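Local coordinates for pentatricopeptide repeat-containing protein 10, chloroplastic (Zea mays, PDB 4M59) that binds two similar intergenic RNA regions of the chloroplast atpH and psaJ transcripts and shields them from exonuclease decay, at residues 303-308 with 318-323; 334-339 with 368-373. The protein carries 4 engineered substitutions. All blocks are in the same frame, centred on the assembly; numbering follows the deposited sequence.

Interaction 1: 303-308 with 318-323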
loop_
_atom_site.group_PDB
_atom_site.type_symbol
_atom_site.label_atom_id
_atom_site.label_comp_id
_atom_site.label_asym_id
_atom_site.label_seq_id
_atom_site.Cartn_x
_atom_site.Cartn_y
_atom_site.Cartn_z
ATOM N N ALA A 303 5.881 -13.753 20.526
ATOM C CA ALA A 303 5.701 -14.228 21.874
ATOM C C ALA A 303 4.807 -15.447 21.891
ATOM O O ALA A 303 5.115 -16.412 22.568
ATOM C CB ALA A 303 5.128 -13.152 22.716
ATOM N N LEU A 304 3.714 -15.428 21.142
ATOM C CA LEU A 304 2.846 -16.596 21.114
ATOM C C LEU A 304 3.621 -17.736 20.545
ATOM O O LEU A 304 3.459 -18.876 20.959
ATOM C CB LEU A 304 1.608 -16.383 20.247
ATOM C CG LEU A 304 0.592 -17.538 20.137
ATOM C CD1 LEU A 304 -0.759 -16.989 19.804
ATOM C CD2 LEU A 304 0.947 -18.595 19.106
ATOM N N PHE A 305 4.451 -17.422 19.570
ATOM C CA PHE A 305 5.127 -18.471 18.867
ATOM C C PHE A 305 6.054 -19.184 19.824
ATOM O O PHE A 305 6.232 -20.383 19.727
ATOM C CB PHE A 305 5.858 -17.940 17.644
ATOM C CG PHE A 305 6.256 -19.003 16.699
ATOM C CD1 PHE A 305 5.398 -20.028 16.419
ATOM C CD2 PHE A 305 7.482 -18.996 16.105
ATOM C CE1 PHE A 305 5.753 -21.006 15.570
ATOM C CE2 PHE A 305 7.833 -19.981 15.257
ATOM C CZ PHE A 305 6.966 -20.984 14.989
ATOM N N ASP A 306 6.616 -18.432 20.762
ATOM C CA ASP A 306 7.468 -19.008 21.793
ATOM C C ASP A 306 6.670 -19.978 22.655
ATOM O O ASP A 306 7.211 -20.957 23.168
ATOM C CB ASP A 306 8.058 -17.904 22.670
ATOM C CG ASP A 306 9.448 -17.487 22.229
ATOM O OD1 ASP A 306 9.981 -18.097 21.278
ATOM O OD2 ASP A 306 10.006 -16.547 22.835
ATOM N N GLN A 307 5.378 -19.702 22.810
ATOM C CA GLN A 307 4.512 -20.518 23.652
ATOM C C GLN A 307 3.989 -21.760 22.934
ATOM O O GLN A 307 3.999 -22.857 23.490
ATOM C CB GLN A 307 3.343 -19.687 24.182
ATOM C CG GLN A 307 3.684 -18.848 25.403
ATOM C CD GLN A 307 4.867 -17.930 25.169
ATOM O OE1 GLN A 307 5.546 -18.021 24.147
ATOM N NE2 GLN A 307 5.116 -17.035 26.116
ATOM N N MET A 308 3.531 -21.588 21.699
ATOM C CA MET A 308 3.012 -22.708 20.925
ATOM C C MET A 308 3.968 -23.894 20.995
ATOM O O MET A 308 3.571 -25.038 20.780
ATOM C CB MET A 308 2.787 -22.307 19.467
ATOM C CG MET A 308 2.378 -23.462 18.568
ATOM S SD MET A 308 2.276 -22.995 16.832
ATOM C CE MET A 308 2.048 -24.595 16.064
ATOM N N ASN A 318 4.985 -24.646 7.054
ATOM C CA ASN A 318 3.971 -23.692 6.675
ATOM C C ASN A 318 3.787 -22.680 7.760
ATOM O O ASN A 318 3.582 -21.508 7.498
ATOM C CB ASN A 318 2.654 -24.397 6.436
ATOM C CG ASN A 318 2.803 -25.608 5.582
ATOM O OD1 ASN A 318 3.824 -25.794 4.932
ATOM N ND2 ASN A 318 1.789 -26.449 5.564
ATOM N N THR A 319 3.855 -23.148 8.993
ATOM C CA THR A 319 3.752 -22.279 10.146
ATOM C C THR A 319 4.955 -21.351 10.231
ATOM O O THR A 319 4.822 -20.167 10.484
ATOM C CB THR A 319 3.668 -23.104 11.421
ATOM O OG1 THR A 319 2.698 -24.133 11.253
ATOM C CG2 THR A 319 3.272 -22.240 12.567
ATOM N N TYR A 320 6.135 -21.901 9.996
ATOM C CA TYR A 320 7.354 -21.123 10.036
ATOM C C TYR A 320 7.411 -20.083 8.935
ATOM O O TYR A 320 7.761 -18.949 9.195
ATOM C CB TYR A 320 8.567 -22.041 9.967
ATOM C CG TYR A 320 9.122 -22.475 11.302
ATOM C CD1 TYR A 320 9.777 -21.582 12.118
ATOM C CD2 TYR A 320 9.029 -23.779 11.730
ATOM C CE1 TYR A 320 10.296 -21.968 13.322
ATOM C CE2 TYR A 320 9.542 -24.168 12.931
ATOM C CZ TYR A 320 10.173 -23.256 13.721
ATOM O OH TYR A 320 10.696 -23.630 14.925
ATOM N N ASN A 321 7.076 -20.464 7.707
ATOM C CA ASN A 321 7.081 -19.516 6.602
ATOM C C ASN A 321 6.161 -18.364 6.885
ATOM O O ASN A 321 6.423 -17.237 6.511
ATOM C CB ASN A 321 6.599 -20.163 5.316
ATOM C CG ASN A 321 7.391 -21.353 4.937
ATOM O OD1 ASN A 321 6.922 -22.217 4.223
ATOM N ND2 ASN A 321 8.618 -21.403 5.408
ATOM N N LEU A 322 5.059 -18.683 7.534
ATOM C CA LEU A 322 4.077 -17.705 7.907
ATOM C C LEU A 322 4.739 -16.675 8.782
ATOM O O LEU A 322 4.585 -15.484 8.575
ATOM C CB LEU A 322 2.958 -18.416 8.655
ATOM C CG LEU A 322 1.725 -17.690 9.152
ATOM C CD1 LEU A 322 0.573 -18.607 8.968
ATOM C CD2 LEU A 322 1.835 -17.331 10.612
ATOM N N VAL A 323 5.505 -17.146 9.752
ATOM C CA VAL A 323 6.163 -16.273 10.703
ATOM C C VAL A 323 7.274 -15.484 10.042
ATOM O O VAL A 323 7.467 -14.313 10.315
ATOM C CB VAL A 323 6.756 -17.075 11.849
ATOM C CG1 VAL A 323 7.336 -16.159 12.877
ATOM C CG2 VAL A 323 5.701 -17.925 12.474
#

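Interaction 2: 334-339 with 368-373. With PO4 (phosphate ion), chain E.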
loop_
_atom_site.group_PDB
_atom_site.type_symbol
_atom_site.label_atom_id
_atom_site.label_comp_id
_atom_site.label_asym_id
_atom_site.label_seq_id
_atom_site.Cartn_x
_atom_site.Cartn_y
_atom_site.Cartn_z
ATOM N N THR A 334 18.336 -10.716 11.333
ATOM C CA THR A 334 18.995 -11.589 12.285
ATOM C C THR A 334 18.077 -12.626 12.890
ATOM O O THR A 334 18.445 -13.779 13.026
ATOM C CB THR A 334 19.627 -10.776 13.386
ATOM O OG1 THR A 334 20.560 -9.862 12.806
ATOM C CG2 THR A 334 20.361 -11.667 14.328
ATOM N N VAL A 335 16.872 -12.208 13.245
ATOM C CA VAL A 335 15.882 -13.108 13.816
ATOM C C VAL A 335 15.343 -14.071 12.770
ATOM O O VAL A 335 15.065 -15.225 13.061
ATOM C CB VAL A 335 14.733 -12.315 14.460
ATOM C CG1 VAL A 335 13.454 -13.087 14.422
ATOM C CG2 VAL A 335 15.079 -11.960 15.879
ATOM N N MET A 336 15.209 -13.596 11.543
ATOM C CA MET A 336 14.826 -14.461 10.452
ATOM C C MET A 336 15.833 -15.584 10.310
ATOM O O MET A 336 15.476 -16.730 10.115
ATOM C CB MET A 336 14.716 -13.660 9.165
ATOM C CG MET A 336 13.559 -12.704 9.138
ATOM S SD MET A 336 13.496 -11.642 7.712
ATOM C CE MET A 336 12.806 -12.753 6.526
ATOM N N LEU A 337 17.103 -15.252 10.437
ATOM C CA LEU A 337 18.152 -16.244 10.309
ATOM C C LEU A 337 18.195 -17.209 11.469
ATOM O O LEU A 337 18.390 -18.392 11.271
ATOM C CB LEU A 337 19.500 -15.558 10.163
ATOM C CG LEU A 337 19.723 -14.859 8.841
ATOM C CD1 LEU A 337 21.050 -14.201 8.852
ATOM C CD2 LEU A 337 19.673 -15.871 7.761
ATOM N N GLU A 338 18.035 -16.688 12.676
ATOM C CA GLU A 338 17.919 -17.512 13.863
ATOM C C GLU A 338 16.831 -18.523 13.612
ATOM O O GLU A 338 16.985 -19.700 13.876
ATOM C CB GLU A 338 17.514 -16.675 15.071
ATOM C CG GLU A 338 18.540 -15.676 15.559
ATOM C CD GLU A 338 18.027 -14.797 16.695
ATOM O OE1 GLU A 338 16.841 -14.889 17.046
ATOM O OE2 GLU A 338 18.817 -14.009 17.244
ATOM N N MET A 339 15.730 -18.036 13.078
ATOM C CA MET A 339 14.549 -18.850 12.919
ATOM C C MET A 339 14.743 -19.921 11.876
ATOM O O MET A 339 14.210 -21.006 11.994
ATOM C CB MET A 339 13.363 -17.971 12.573
ATOM C CG MET A 339 12.054 -18.688 12.644
ATOM S SD MET A 339 10.759 -17.601 13.208
ATOM C CE MET A 339 11.323 -17.286 14.863
ATOM N N GLU A 368 22.496 -7.113 1.897
ATOM C CA GLU A 368 23.373 -7.877 1.018
ATOM C C GLU A 368 23.997 -9.074 1.725
ATOM O O GLU A 368 24.125 -10.149 1.141
ATOM C CB GLU A 368 24.467 -6.979 0.446
ATOM C CG GLU A 368 25.577 -7.740 -0.260
ATOM C CD GLU A 368 26.701 -6.834 -0.723
ATOM O OE1 GLU A 368 27.719 -7.358 -1.215
ATOM O OE2 GLU A 368 26.565 -5.601 -0.596
ATOM N N ASP A 369 24.389 -8.886 2.979
ATOM C CA ASP A 369 25.021 -9.942 3.731
ATOM C C ASP A 369 23.998 -10.959 4.132
ATOM O O ASP A 369 24.291 -12.135 4.249
ATOM C CB ASP A 369 25.680 -9.368 4.967
ATOM C CG ASP A 369 26.542 -10.354 5.659
ATOM O OD1 ASP A 369 27.235 -11.106 4.970
ATOM O OD2 ASP A 369 26.521 -10.386 6.895
ATOM N N TYR A 370 22.782 -10.495 4.341
ATOM C CA TYR A 370 21.688 -11.366 4.688
ATOM C C TYR A 370 21.446 -12.336 3.567
ATOM O O TYR A 370 21.457 -13.530 3.767
ATOM C CB TYR A 370 20.452 -10.532 4.961
ATOM C CG TYR A 370 19.144 -11.274 4.971
ATOM C CD1 TYR A 370 18.711 -11.956 6.080
ATOM C CD2 TYR A 370 18.324 -11.246 3.876
ATOM C CE1 TYR A 370 17.516 -12.603 6.077
ATOM C CE2 TYR A 370 17.138 -11.890 3.874
ATOM C CZ TYR A 370 16.736 -12.562 4.966
ATOM O OH TYR A 370 15.539 -13.196 4.922
ATOM N N VAL A 371 21.253 -11.804 2.373
ATOM C CA VAL A 371 21.016 -12.616 1.203
ATOM C C VAL A 371 22.137 -13.598 0.976
ATOM O O VAL A 371 21.915 -14.722 0.570
ATOM C CB VAL A 371 20.878 -11.737 -0.025
ATOM C CG1 VAL A 371 20.555 -12.568 -1.231
ATOM C CG2 VAL A 371 19.801 -10.727 0.196
ATOM N N THR A 372 23.351 -13.168 1.249
ATOM C CA THR A 372 24.480 -14.050 1.124
ATOM C C THR A 372 24.366 -15.130 2.162
ATOM O O THR A 372 24.700 -16.272 1.913
ATOM C CB THR A 372 25.775 -13.292 1.314
ATOM O OG1 THR A 372 25.821 -12.198 0.401
ATOM C CG2 THR A 372 26.932 -14.183 1.035
ATOM N N ARG A 373 23.868 -14.770 3.334
ATOM C CA ARG A 373 23.765 -15.720 4.423
ATOM C C ARG A 373 22.646 -16.707 4.197
ATOM O O ARG A 373 22.662 -17.793 4.741
ATOM C CB ARG A 373 23.574 -14.992 5.745
ATOM C CG ARG A 373 24.252 -15.661 6.898
ATOM C CD ARG A 373 25.723 -15.848 6.614
ATOM N NE ARG A 373 26.504 -14.619 6.690
ATOM C CZ ARG A 373 27.562 -14.360 5.930
ATOM N NH1 ARG A 373 27.961 -15.227 5.016
ATOM N NH2 ARG A 373 28.215 -13.227 6.070
HETATM P P PO4 E . 31.844 -10.661 6.025
HETATM O O1 PO4 E . 30.849 -11.769 6.271
HETATM O O2 PO4 E . 31.315 -9.372 6.606
HETATM O O3 PO4 E . 33.158 -11.009 6.682
HETATM O O4 PO4 E . 32.054 -10.494 4.539
#

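Interaction 1: 303-308 with 318-323
By the predicted repeat limits, the second helix of pentatricopeptide repeat PPR 7 (303-308) meets the first helix of PPR 8 (318-323) through the ring of F305, which touches T319, Y320 and V323. The two segments run nearly antiparallel, with axes 12.3 Å apart at closest approach. That spacing is bridged by side chains alone, and no hydrogen bond crosses it.

F305 reaches across because CG stands anti to the backbone N (chi1 -165°). Its edge is turned to the face of Y320 in a T-shaped pair, with ring centroids 5.3 Å apart and planes at 84°. F305 CZ lies over the Y320 ring, displaced toward its rim. The nearest atoms of the pair are F305 CE2 and Y320 CE1, 3.7 Å apart. V323 comes over one face of the phenylalanine. Its CG2 is 4.1 Å from the centroid of the F305 ring and only 9° off the ring normal, a CH-pi contact. The methyl T319 CG2 approaches F305 CE1 obliquely at 4.1 Å, while T319 OG1 is hydrogen-bonded to N316 OD1. M308 extends its whole chain so that CE ends 4.4 Å from T319 CG2.

With an alanine at F305 the ring is gone, which is likely to leave the Y320 face and the V323 methyl without their aromatic partner and a gap between the helices. P315, in the loop joining the helices, also packs on F305, M308 and Y320. This buried, apolar junction between successive helical hairpins is characteristic of the stacked alpha-alpha repeats of the PPR superhelix.

Interaction 2: 334-339 with 368-373
M336 and L337 meet Y370 in the closely packed part of this contact, while R373 carries its open margin. The segments are nearly parallel, at 8°, with axes 11.0 Å apart at closest approach. M336 bends at chi3 (80°), which brings CE to 3.2 Å from Y370 OH. Its sulfur makes an oblique Met-aromatic contact, with M336 SD 5.2 Å from the Y370 ring centroid. L337 CG lies obliquely against the same ring, 4.1 Å from Y370 CD1. The hydroxyl of the buried Y370 is hydrogen-bonded to the backbone oxygen of M358.

On the exposed side, L337 CD1 lies against the aliphatic base of R373, 4.0 Å from R373 CG and close to CB. The arginine then curls away to its own helix, where R373 NH2 forms a salt bridge with D369 OD1 at 2.6 Å. The same nitrogen makes a weak hydrogen bond to phosphate O1, 3.0 Å from R373 NH2. This ion, probably from the crystallisation liquor, is also bound by R121 of the second subunit. F333 stacks on Y370, and helix 352-359 adds M358 against M336. Helix 317-328 packs behind M336 and M339, and helix 387-400 behind V371.

In the fold
Interaction 1 closes before interaction 2 opens along the chain, and their centres are 18 Å apart. Helices 317-328 and 333-346 follow each other and connect them. The first supplies one half of interaction 1, the second one half of interaction 2. M339 joins the two directly: its CG lies 3.7 Å from Y320 CD1, and its sulfur packs on V323. By the predicted limits, the series runs from PPR 7 through PPR 8 to PPR 9. Here packing passes from one predicted repeat to the next, consistent with a superhelical RNA-binding scaffold. Both contacts also border the second subunit of the homodimer.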